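Local coordinates for predicted flavin-nucleotide-binding protein from COG3576 family structurally related to pyridoxine 5'-phosphate oxidase (PDB 2HTD) that probably binds a flavin nucleotide and may act as an oxidoreductase, being structurally related to pyridoxine 5'-phosphate oxidase, at residues A100-E111 / F129-A140. Residues are numbered along the deposited sequence; the frame is centred on the assembly and turned at random.
Sequences AVRVLATAEVHE and FVVNLNIEEVFA. With SO4 (sulfate ion), chain E.
Arg102 lays its guanidinium over one face of the Phe139 ring, the planes 25° apart and NH1 3.5 Å from CD1, a cation-pi stack in which a flat cation meets a flat aromatic. With CG anti to the backbone N (chi1 164°) and a bend at chi3, the arginine chain brings NH2 to sulfate O1 at 3.0 Å; that ion, probably from the crystallisation liquor, is also hydrogen-bonded to Gln53 NE2 and the backbone N of Glu77 and Ala78 of the second subunit. At the far end, Glu111 lies flat on Phe129: its CG sits 3.7 Å from the ring centroid as a CH-pi contact, and its carboxylate is stacked on the ring, the two planes 4° apart, while OE2 is hydrogen-bonded to Tyr79 OH. A serine in place of Phe129 would probably leave the Glu111 chain without the ring face it lies on, its carboxylate resting on the Tyr79 bond. Between these ends, antiparallel backbone bonds join the strands, the register shifting by one at a classic beta bulge, where Leu104 O accepts from both Glu136 N (2.8 Å) and Glu137 N (3.3 Å). Beta-branched Val101 and Val138 suit the extended backbone, and their methyls CG2 and CG1 meet at 3.6 Å. Nearer Glu111, His110 NE2 donates in its ring plane to Glu108 OE2 (2.7 Å), and Asp113 holds ND1. The pair is central in the antiparallel sheet: strand 88-94 flanks 99-110, strand 67-72 flanks 129-139, and helix 30-38 packs on Val101 and Val138.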
ATOM      1  N   ALA B 100      12.497  -5.516  -1.687  1.00 10.56           N
ATOM      2  CA  ALA B 100      11.201  -5.421  -1.043  1.00  9.13           C
ATOM      3  C   ALA B 100      10.618  -6.814  -0.908  1.00 10.12           C
ATOM      4  O   ALA B 100      11.056  -7.781  -1.552  1.00 12.03           O
ATOM      5  CB  ALA B 100      10.258  -4.546  -1.817  1.00 11.86           C
ATOM      6  N   VAL B 101       9.652  -6.897  -0.012  1.00  8.67           N
ATOM      7  CA  VAL B 101       8.859  -8.108   0.173  1.00  9.18           C
ATOM      8  C   VAL B 101       7.427  -7.714   0.456  1.00 10.39           C
ATOM      9  O   VAL B 101       7.189  -6.681   1.080  1.00  8.41           O
ATOM     10  CB  VAL B 101       9.427  -8.990   1.287  1.00 10.32           C
ATOM     11  CG1 VAL B 101       9.459  -8.272   2.660  1.00  9.47           C
ATOM     12  CG2 VAL B 101       8.624 -10.247   1.411  1.00  9.77           C
ATOM     13  N   ARG B 102       6.472  -8.512  -0.013  1.00  9.83           N
ATOM     14  CA  ARG B 102       5.066  -8.263   0.244  1.00  8.99           C
ATOM     15  C   ARG B 102       4.469  -9.513   0.766  1.00 10.25           C
ATOM     16  O   ARG B 102       4.927 -10.613   0.416  1.00  8.41           O
ATOM     17  CB  ARG B 102       4.337  -7.849  -1.049  1.00  9.83           C
ATOM     18  CG  ARG B 102       2.835  -7.942  -0.968  1.00 14.58           C
ATOM     19  CD  ARG B 102       2.178  -7.055  -2.019  1.00 16.63           C
ATOM     20  NE  ARG B 102       2.699  -7.308  -3.367  1.00 20.74           N
ATOM     21  CZ  ARG B 102       2.262  -8.275  -4.176  1.00 20.52           C
ATOM     22  NH1 ARG B 102       1.284  -9.123  -3.807  1.00 26.18           N
ATOM     23  NH2 ARG B 102       2.803  -8.413  -5.368  1.00 18.57           N
ATOM     24  N   VAL B 103       3.476  -9.391   1.631  1.00  9.41           N
ATOM     25  CA  VAL B 103       2.723 -10.546   2.043  1.00  9.73           C
ATOM     26  C   VAL B 103       1.247 -10.317   1.850  1.00  8.77           C
ATOM     27  O   VAL B 103       0.786  -9.207   1.776  1.00 10.98           O
ATOM     28  CB  VAL B 103       2.995 -10.969   3.504  1.00 12.48           C
ATOM     29  CG1 VAL B 103       4.485 -11.256   3.712  1.00 12.68           C
ATOM     30  CG2 VAL B 103       2.477  -9.964   4.485  1.00 11.64           C
ATOM     31  N   LEU B 104       0.527 -11.421   1.736  1.00  9.01           N
ATOM     32  CA  LEU B 104      -0.935 -11.451   1.855  1.00 10.50           C
ATOM     33  C   LEU B 104      -1.191 -12.217   3.150  1.00 10.54           C
ATOM     34  O   LEU B 104      -0.623 -13.294   3.364  1.00 11.05           O
ATOM     35  CB  LEU B 104      -1.596 -12.174   0.653  1.00  7.90           C
ATOM     36  CG  LEU B 104      -3.117 -12.273   0.669  1.00 11.78           C
ATOM     37  CD1 LEU B 104      -3.755 -10.878   0.625  1.00  9.42           C
ATOM     38  CD2 LEU B 104      -3.598 -13.120  -0.504  1.00 14.81           C
ATOM     39  N   ALA B 105      -2.051 -11.653   4.003  1.00 10.24           N
ATOM     40  CA  ALA B 105      -2.307 -12.215   5.332  1.00  9.82           C
ATOM     41  C   ALA B 105      -3.783 -12.129   5.689  1.00 10.19           C
ATOM     42  O   ALA B 105      -4.537 -11.296   5.165  1.00  9.81           O
ATOM     43  CB  ALA B 105      -1.494 -11.478   6.379  1.00 10.21           C
ATOM     44  N   THR B 106      -4.187 -12.995   6.608  1.00  8.89           N
ATOM     45  CA  THR B 106      -5.476 -12.873   7.257  1.00  9.09           C
ATOM     46  C   THR B 106      -5.245 -12.276   8.635  1.00 10.83           C
ATOM     47  O   THR B 106      -4.227 -12.533   9.237  1.00 12.99           O
ATOM     48  CB  THR B 106      -6.161 -14.253   7.367  1.00 11.11           C
ATOM     49  OG1 THR B 106      -5.338 -15.102   8.133  1.00 20.39           O
ATOM     50  CG2 THR B 106      -6.369 -14.878   6.012  1.00 11.25           C
ATOM     51  N   ALA B 107      -6.194 -11.473   9.111  1.00  9.86           N
ATOM     52  CA  ALA B 107      -6.071 -10.739  10.348  1.00  8.70           C
ATOM     53  C   ALA B 107      -6.817 -11.427  11.465  1.00 11.49           C
ATOM     54  O   ALA B 107      -7.887 -11.995  11.247  1.00  9.48           O
ATOM     55  CB  ALA B 107      -6.639  -9.348  10.182  1.00  9.13           C
ATOM     56  N   GLU B 108      -6.230 -11.381  12.655  1.00 11.05           N
ATOM     57  CA  GLU B 108      -6.826 -11.913  13.891  1.00 14.85           C
ATOM     58  C   GLU B 108      -6.759 -10.750  14.866  1.00 10.71           C
ATOM     59  O   GLU B 108      -5.674 -10.336  15.275  1.00 10.62           O
ATOM     60  CB  GLU B 108      -6.010 -13.136  14.342  1.00 16.78           C
ATOM     61  CG  GLU B 108      -6.108 -13.589  15.805  1.00 24.54           C
ATOM     62  CD  GLU B 108      -5.023 -14.636  16.190  1.00 22.62           C
ATOM     63  OE1 GLU B 108      -5.137 -15.773  15.688  1.00 33.43           O
ATOM     64  OE2 GLU B 108      -4.084 -14.341  16.995  1.00 18.48           O
ATOM     65  N   VAL B 109      -7.905 -10.164  15.196  1.00 11.47           N
ATOM     66  CA  VAL B 109      -7.904  -8.960  16.004  1.00 11.72           C
ATOM     67  C   VAL B 109      -8.229  -9.256  17.461  1.00 11.23           C
ATOM     68  O   VAL B 109      -9.202  -9.956  17.747  1.00 11.26           O
ATOM     69  CB  VAL B 109      -8.931  -7.939  15.483  1.00 13.03           C
ATOM     70  CG1 VAL B 109      -8.945  -6.686  16.348  1.00 16.66           C
ATOM     71  CG2 VAL B 109      -8.655  -7.591  14.013  1.00 15.09           C
ATOM     72  N   HIS B 110      -7.441  -8.689  18.369  1.00  9.08           N
ATOM     73  CA  HIS B 110      -7.595  -8.901  19.792  1.00 10.10           C
ATOM     74  C   HIS B 110      -7.832  -7.568  20.407  1.00 12.26           C
ATOM     75  O   HIS B 110      -6.940  -6.736  20.415  1.00 13.04           O
ATOM     76  CB  HIS B 110      -6.330  -9.481  20.350  1.00  8.61           C
ATOM     77  CG  HIS B 110      -5.985 -10.814  19.786  1.00 13.39           C
ATOM     78  ND1 HIS B 110      -6.388 -11.986  20.382  1.00 15.47           N
ATOM     79  CD2 HIS B 110      -5.251 -11.167  18.712  1.00 13.10           C
ATOM     80  CE1 HIS B 110      -5.931 -13.007  19.686  1.00 15.06           C
ATOM     81  NE2 HIS B 110      -5.234 -12.536  18.671  1.00 10.25           N
ATOM     82  N   GLU B 111      -9.044  -7.334  20.894  1.00 14.06           N
ATOM     83  CA  GLU B 111      -9.422  -5.998  21.368  1.00 18.14           C
ATOM     84  C   GLU B 111      -9.102  -5.827  22.849  1.00 18.08           C
ATOM     85  O   GLU B 111      -8.296  -4.959  23.221  1.00 20.84           O
ATOM     86  CB  GLU B 111     -10.889  -5.693  21.035  1.00 17.61           C
ATOM     87  CG  GLU B 111     -11.120  -5.600  19.503  1.00 23.07           C
ATOM     88  CD  GLU B 111     -12.480  -5.030  19.095  1.00 26.04           C
ATOM     89  OE1 GLU B 111     -13.280  -4.668  19.993  1.00 25.52           O
ATOM     90  OE2 GLU B 111     -12.736  -4.955  17.863  1.00 34.12           O
ATOM     91  N   PHE B 129      -5.968  -1.782  19.855  1.00 13.62           N
ATOM     92  CA  PHE B 129      -6.201  -3.188  19.531  1.00 11.87           C
ATOM     93  C   PHE B 129      -4.944  -3.828  18.980  1.00 14.85           C
ATOM     94  O   PHE B 129      -4.116  -3.158  18.333  1.00 18.80           O
ATOM     95  CB  PHE B 129      -7.326  -3.369  18.529  1.00 14.19           C
ATOM     96  CG  PHE B 129      -8.616  -2.732  18.931  1.00 16.46           C
ATOM     97  CD1 PHE B 129      -8.979  -2.598  20.266  1.00 16.86           C
ATOM     98  CD2 PHE B 129      -9.500  -2.295  17.962  1.00 20.71           C
ATOM     99  CE1 PHE B 129     -10.176  -2.010  20.612  1.00 18.63           C
ATOM    100  CE2 PHE B 129     -10.706  -1.719  18.316  1.00 18.95           C
ATOM    101  CZ  PHE B 129     -11.043  -1.574  19.635  1.00 18.81           C
ATOM    102  N   VAL B 130      -4.776  -5.118  19.256  1.00 13.79           N
ATOM    103  CA  VAL B 130      -3.630  -5.871  18.779  1.00 13.63           C
ATOM    104  C   VAL B 130      -4.092  -6.684  17.602  1.00 14.49           C
ATOM    105  O   VAL B 130      -5.029  -7.461  17.706  1.00 15.15           O
ATOM    106  CB  VAL B 130      -3.096  -6.792  19.885  1.00 12.29           C
ATOM    107  CG1 VAL B 130      -1.944  -7.749  19.377  1.00 17.46           C
ATOM    108  CG2 VAL B 130      -2.667  -5.965  21.087  1.00 13.76           C
ATOM    109  N   VAL B 131      -3.481  -6.436  16.454  1.00 16.08           N
ATOM    110  CA  VAL B 131      -3.823  -7.183  15.262  1.00 13.82           C
ATOM    111  C   VAL B 131      -2.683  -8.124  14.924  1.00 13.15           C
ATOM    112  O   VAL B 131      -1.586  -7.687  14.681  1.00 14.12           O
ATOM    113  CB  VAL B 131      -4.088  -6.289  14.084  1.00 15.25           C
ATOM    114  CG1 VAL B 131      -4.542  -7.159  12.869  1.00 13.13           C
ATOM    115  CG2 VAL B 131      -5.094  -5.203  14.446  1.00 14.30           C
ATOM    116  N   ASN B 132      -2.970  -9.416  14.919  1.00 13.72           N
ATOM    117  CA  ASN B 132      -2.028 -10.424  14.463  1.00 13.91           C
ATOM    118  C   ASN B 132      -2.341 -10.747  13.008  1.00 14.36           C
ATOM    119  O   ASN B 132      -3.491 -10.786  12.611  1.00 15.54           O
ATOM    120  CB  ASN B 132      -2.134 -11.688  15.304  1.00 15.85           C
ATOM    121  CG  ASN B 132      -1.410 -11.568  16.658  1.00 16.37           C
ATOM    122  OD1 ASN B 132      -1.323 -10.520  17.222  1.00 18.70           O
ATOM    123  ND2 ASN B 132      -0.936 -12.672  17.170  1.00 14.46           N
ATOM    124  N   LEU B 133      -1.304 -11.049  12.234  1.00 15.34           N
ATOM    125  CA  LEU B 133      -1.455 -11.259  10.802  1.00 13.57           C
ATOM    126  C   LEU B 133      -0.831 -12.595  10.488  1.00 13.70           C
ATOM    127  O   LEU B 133       0.355 -12.794  10.743  1.00 15.94           O
ATOM    128  CB  LEU B 133      -0.782 -10.131  10.042  1.00 16.60           C
ATOM    129  CG  LEU B 133      -1.393  -8.740  10.162  1.00 18.66           C
ATOM    130  CD1 LEU B 133      -0.461  -7.716   9.552  1.00 20.30           C
ATOM    131  CD2 LEU B 133      -2.719  -8.730   9.483  1.00 14.66           C
ATOM    132  N   ASN B 134      -1.630 -13.482   9.924  1.00 12.49           N
ATOM    133  CA  ASN B 134      -1.221 -14.817   9.565  1.00 15.27           C
ATOM    134  C   ASN B 134      -0.905 -14.814   8.090  1.00 12.42           C
ATOM    135  O   ASN B 134      -1.784 -14.674   7.236  1.00 12.05           O
ATOM    136  CB  ASN B 134      -2.317 -15.848   9.845  1.00 16.59           C
ATOM    137  CG  ASN B 134      -2.954 -15.691  11.226  1.00 23.45           C
ATOM    138  OD1 ASN B 134      -2.293 -15.320  12.198  1.00 32.47           O
ATOM    139  ND2 ASN B 134      -4.257 -15.947  11.303  1.00 28.53           N
ATOM    140  N   ILE B 135       0.376 -14.949   7.792  1.00 15.43           N
ATOM    141  CA  ILE B 135       0.826 -14.899   6.436  1.00 14.17           C
ATOM    142  C   ILE B 135       0.304 -16.090   5.657  1.00 13.59           C
ATOM    143  O   ILE B 135       0.443 -17.257   6.082  1.00 15.42           O
ATOM    144  CB  ILE B 135       2.377 -14.858   6.375  1.00 12.23           C
ATOM    145  CG1 ILE B 135       2.860 -13.542   7.009  1.00 16.32           C
ATOM    146  CG2 ILE B 135       2.834 -14.960   4.922  1.00 12.70           C
ATOM    147  CD1 ILE B 135       4.351 -13.419   7.160  1.00 14.85           C
ATOM    148  N   GLU B 136      -0.331 -15.798   4.536  1.00 13.54           N
ATOM    149  CA  GLU B 136      -0.808 -16.808   3.600  1.00 15.30           C
ATOM    150  C   GLU B 136       0.136 -17.003   2.429  1.00 14.71           C
ATOM    151  O   GLU B 136       0.306 -18.120   1.936  1.00 12.94           O
ATOM    152  CB  GLU B 136      -2.162 -16.396   3.022  1.00 16.02           C
ATOM    153  CG  GLU B 136      -3.294 -16.414   3.984  1.00 24.38           C
ATOM    154  CD  GLU B 136      -4.642 -16.232   3.266  1.00 24.88           C
ATOM    155  OE1 GLU B 136      -4.666 -15.635   2.155  1.00 36.49           O
ATOM    156  OE2 GLU B 136      -5.658 -16.724   3.796  1.00 42.20           O
ATOM    157  N   GLU B 137       0.698 -15.902   1.939  1.00 13.37           N
ATOM    158  CA  GLU B 137       1.592 -15.952   0.808  1.00 14.55           C
ATOM    159  C   GLU B 137       2.610 -14.833   0.915  1.00 13.56           C
ATOM    160  O   GLU B 137       2.300 -13.757   1.397  1.00 14.80           O
ATOM    161  CB  GLU B 137       0.784 -15.760  -0.482  1.00 17.28           C
ATOM    162  CG  GLU B 137       1.538 -16.119  -1.734  1.00 22.44           C
ATOM    163  CD  GLU B 137       2.093 -17.545  -1.692  1.00 28.41           C
ATOM    164  OE1 GLU B 137       1.289 -18.498  -1.500  1.00 22.47           O
ATOM    165  OE2 GLU B 137       3.334 -17.682  -1.804  1.00 28.73           O
ATOM    166  N   VAL B 138       3.790 -15.112   0.396  1.00 11.97           N
ATOM    167  CA  VAL B 138       4.886 -14.149   0.290  1.00 11.70           C
ATOM    168  C   VAL B 138       5.205 -13.925  -1.179  1.00 11.95           C
ATOM    169  O   VAL B 138       5.205 -14.876  -1.970  1.00 12.95           O
ATOM    170  CB  VAL B 138       6.170 -14.652   0.993  1.00 13.19           C
ATOM    171  CG1 VAL B 138       7.245 -13.510   1.034  1.00 10.41           C
ATOM    172  CG2 VAL B 138       5.885 -15.130   2.427  1.00 13.07           C
ATOM    173  N   PHE B 139       5.516 -12.670  -1.508  1.00 11.71           N
ATOM    174  CA  PHE B 139       5.872 -12.251  -2.840  1.00 13.43           C
ATOM    175  C   PHE B 139       7.173 -11.485  -2.767  1.00 13.99           C
ATOM    176  O   PHE B 139       7.367 -10.691  -1.852  1.00 14.30           O
ATOM    177  CB  PHE B 139       4.766 -11.361  -3.422  1.00 13.12           C
ATOM    178  CG  PHE B 139       3.370 -11.954  -3.320  1.00 13.99           C
ATOM    179  CD1 PHE B 139       2.669 -11.925  -2.132  1.00 14.39           C
ATOM    180  CD2 PHE B 139       2.742 -12.495  -4.437  1.00 17.97           C
ATOM    181  CE1 PHE B 139       1.364 -12.444  -2.020  1.00 19.46           C
ATOM    182  CE2 PHE B 139       1.454 -13.042  -4.340  1.00 15.98           C
ATOM    183  CZ  PHE B 139       0.761 -13.011  -3.127  1.00 17.36           C
ATOM    184  N   ALA B 140       8.078 -11.721  -3.715  1.00 14.10           N
ATOM    185  CA  ALA B 140       9.286 -10.883  -3.810  1.00 16.46           C
ATOM    186  C   ALA B 140       9.851 -10.905  -5.210  1.00 22.71           C
ATOM    187  O   ALA B 140       9.451 -11.767  -6.007  1.00 19.78           O
ATOM    188  CB  ALA B 140      10.319 -11.335  -2.841  1.00 17.55           C
ATOM    189  OXT ALA B 140      10.693 -10.053  -5.543  1.00 24.98           O
TER
HETATM  190  S   SO4 E 124       4.092  -5.800  -7.714  1.00 32.88           S
HETATM  191  O1  SO4 E 124       3.765  -5.715  -6.276  1.00 38.52           O
HETATM  192  O2  SO4 E 124       3.935  -7.203  -8.126  1.00 40.12           O
HETATM  193  O3  SO4 E 124       3.246  -4.849  -8.510  1.00 26.29           O
HETATM  194  O4  SO4 E 124       5.483  -5.442  -7.981  1.00 34.58           O
HETATM  195  O   HOH W   1      11.062  -7.771  -4.396  1.00 30.62           O
HETATM  196  O   HOH W   2      -6.171 -17.589   9.597  1.00 59.48           O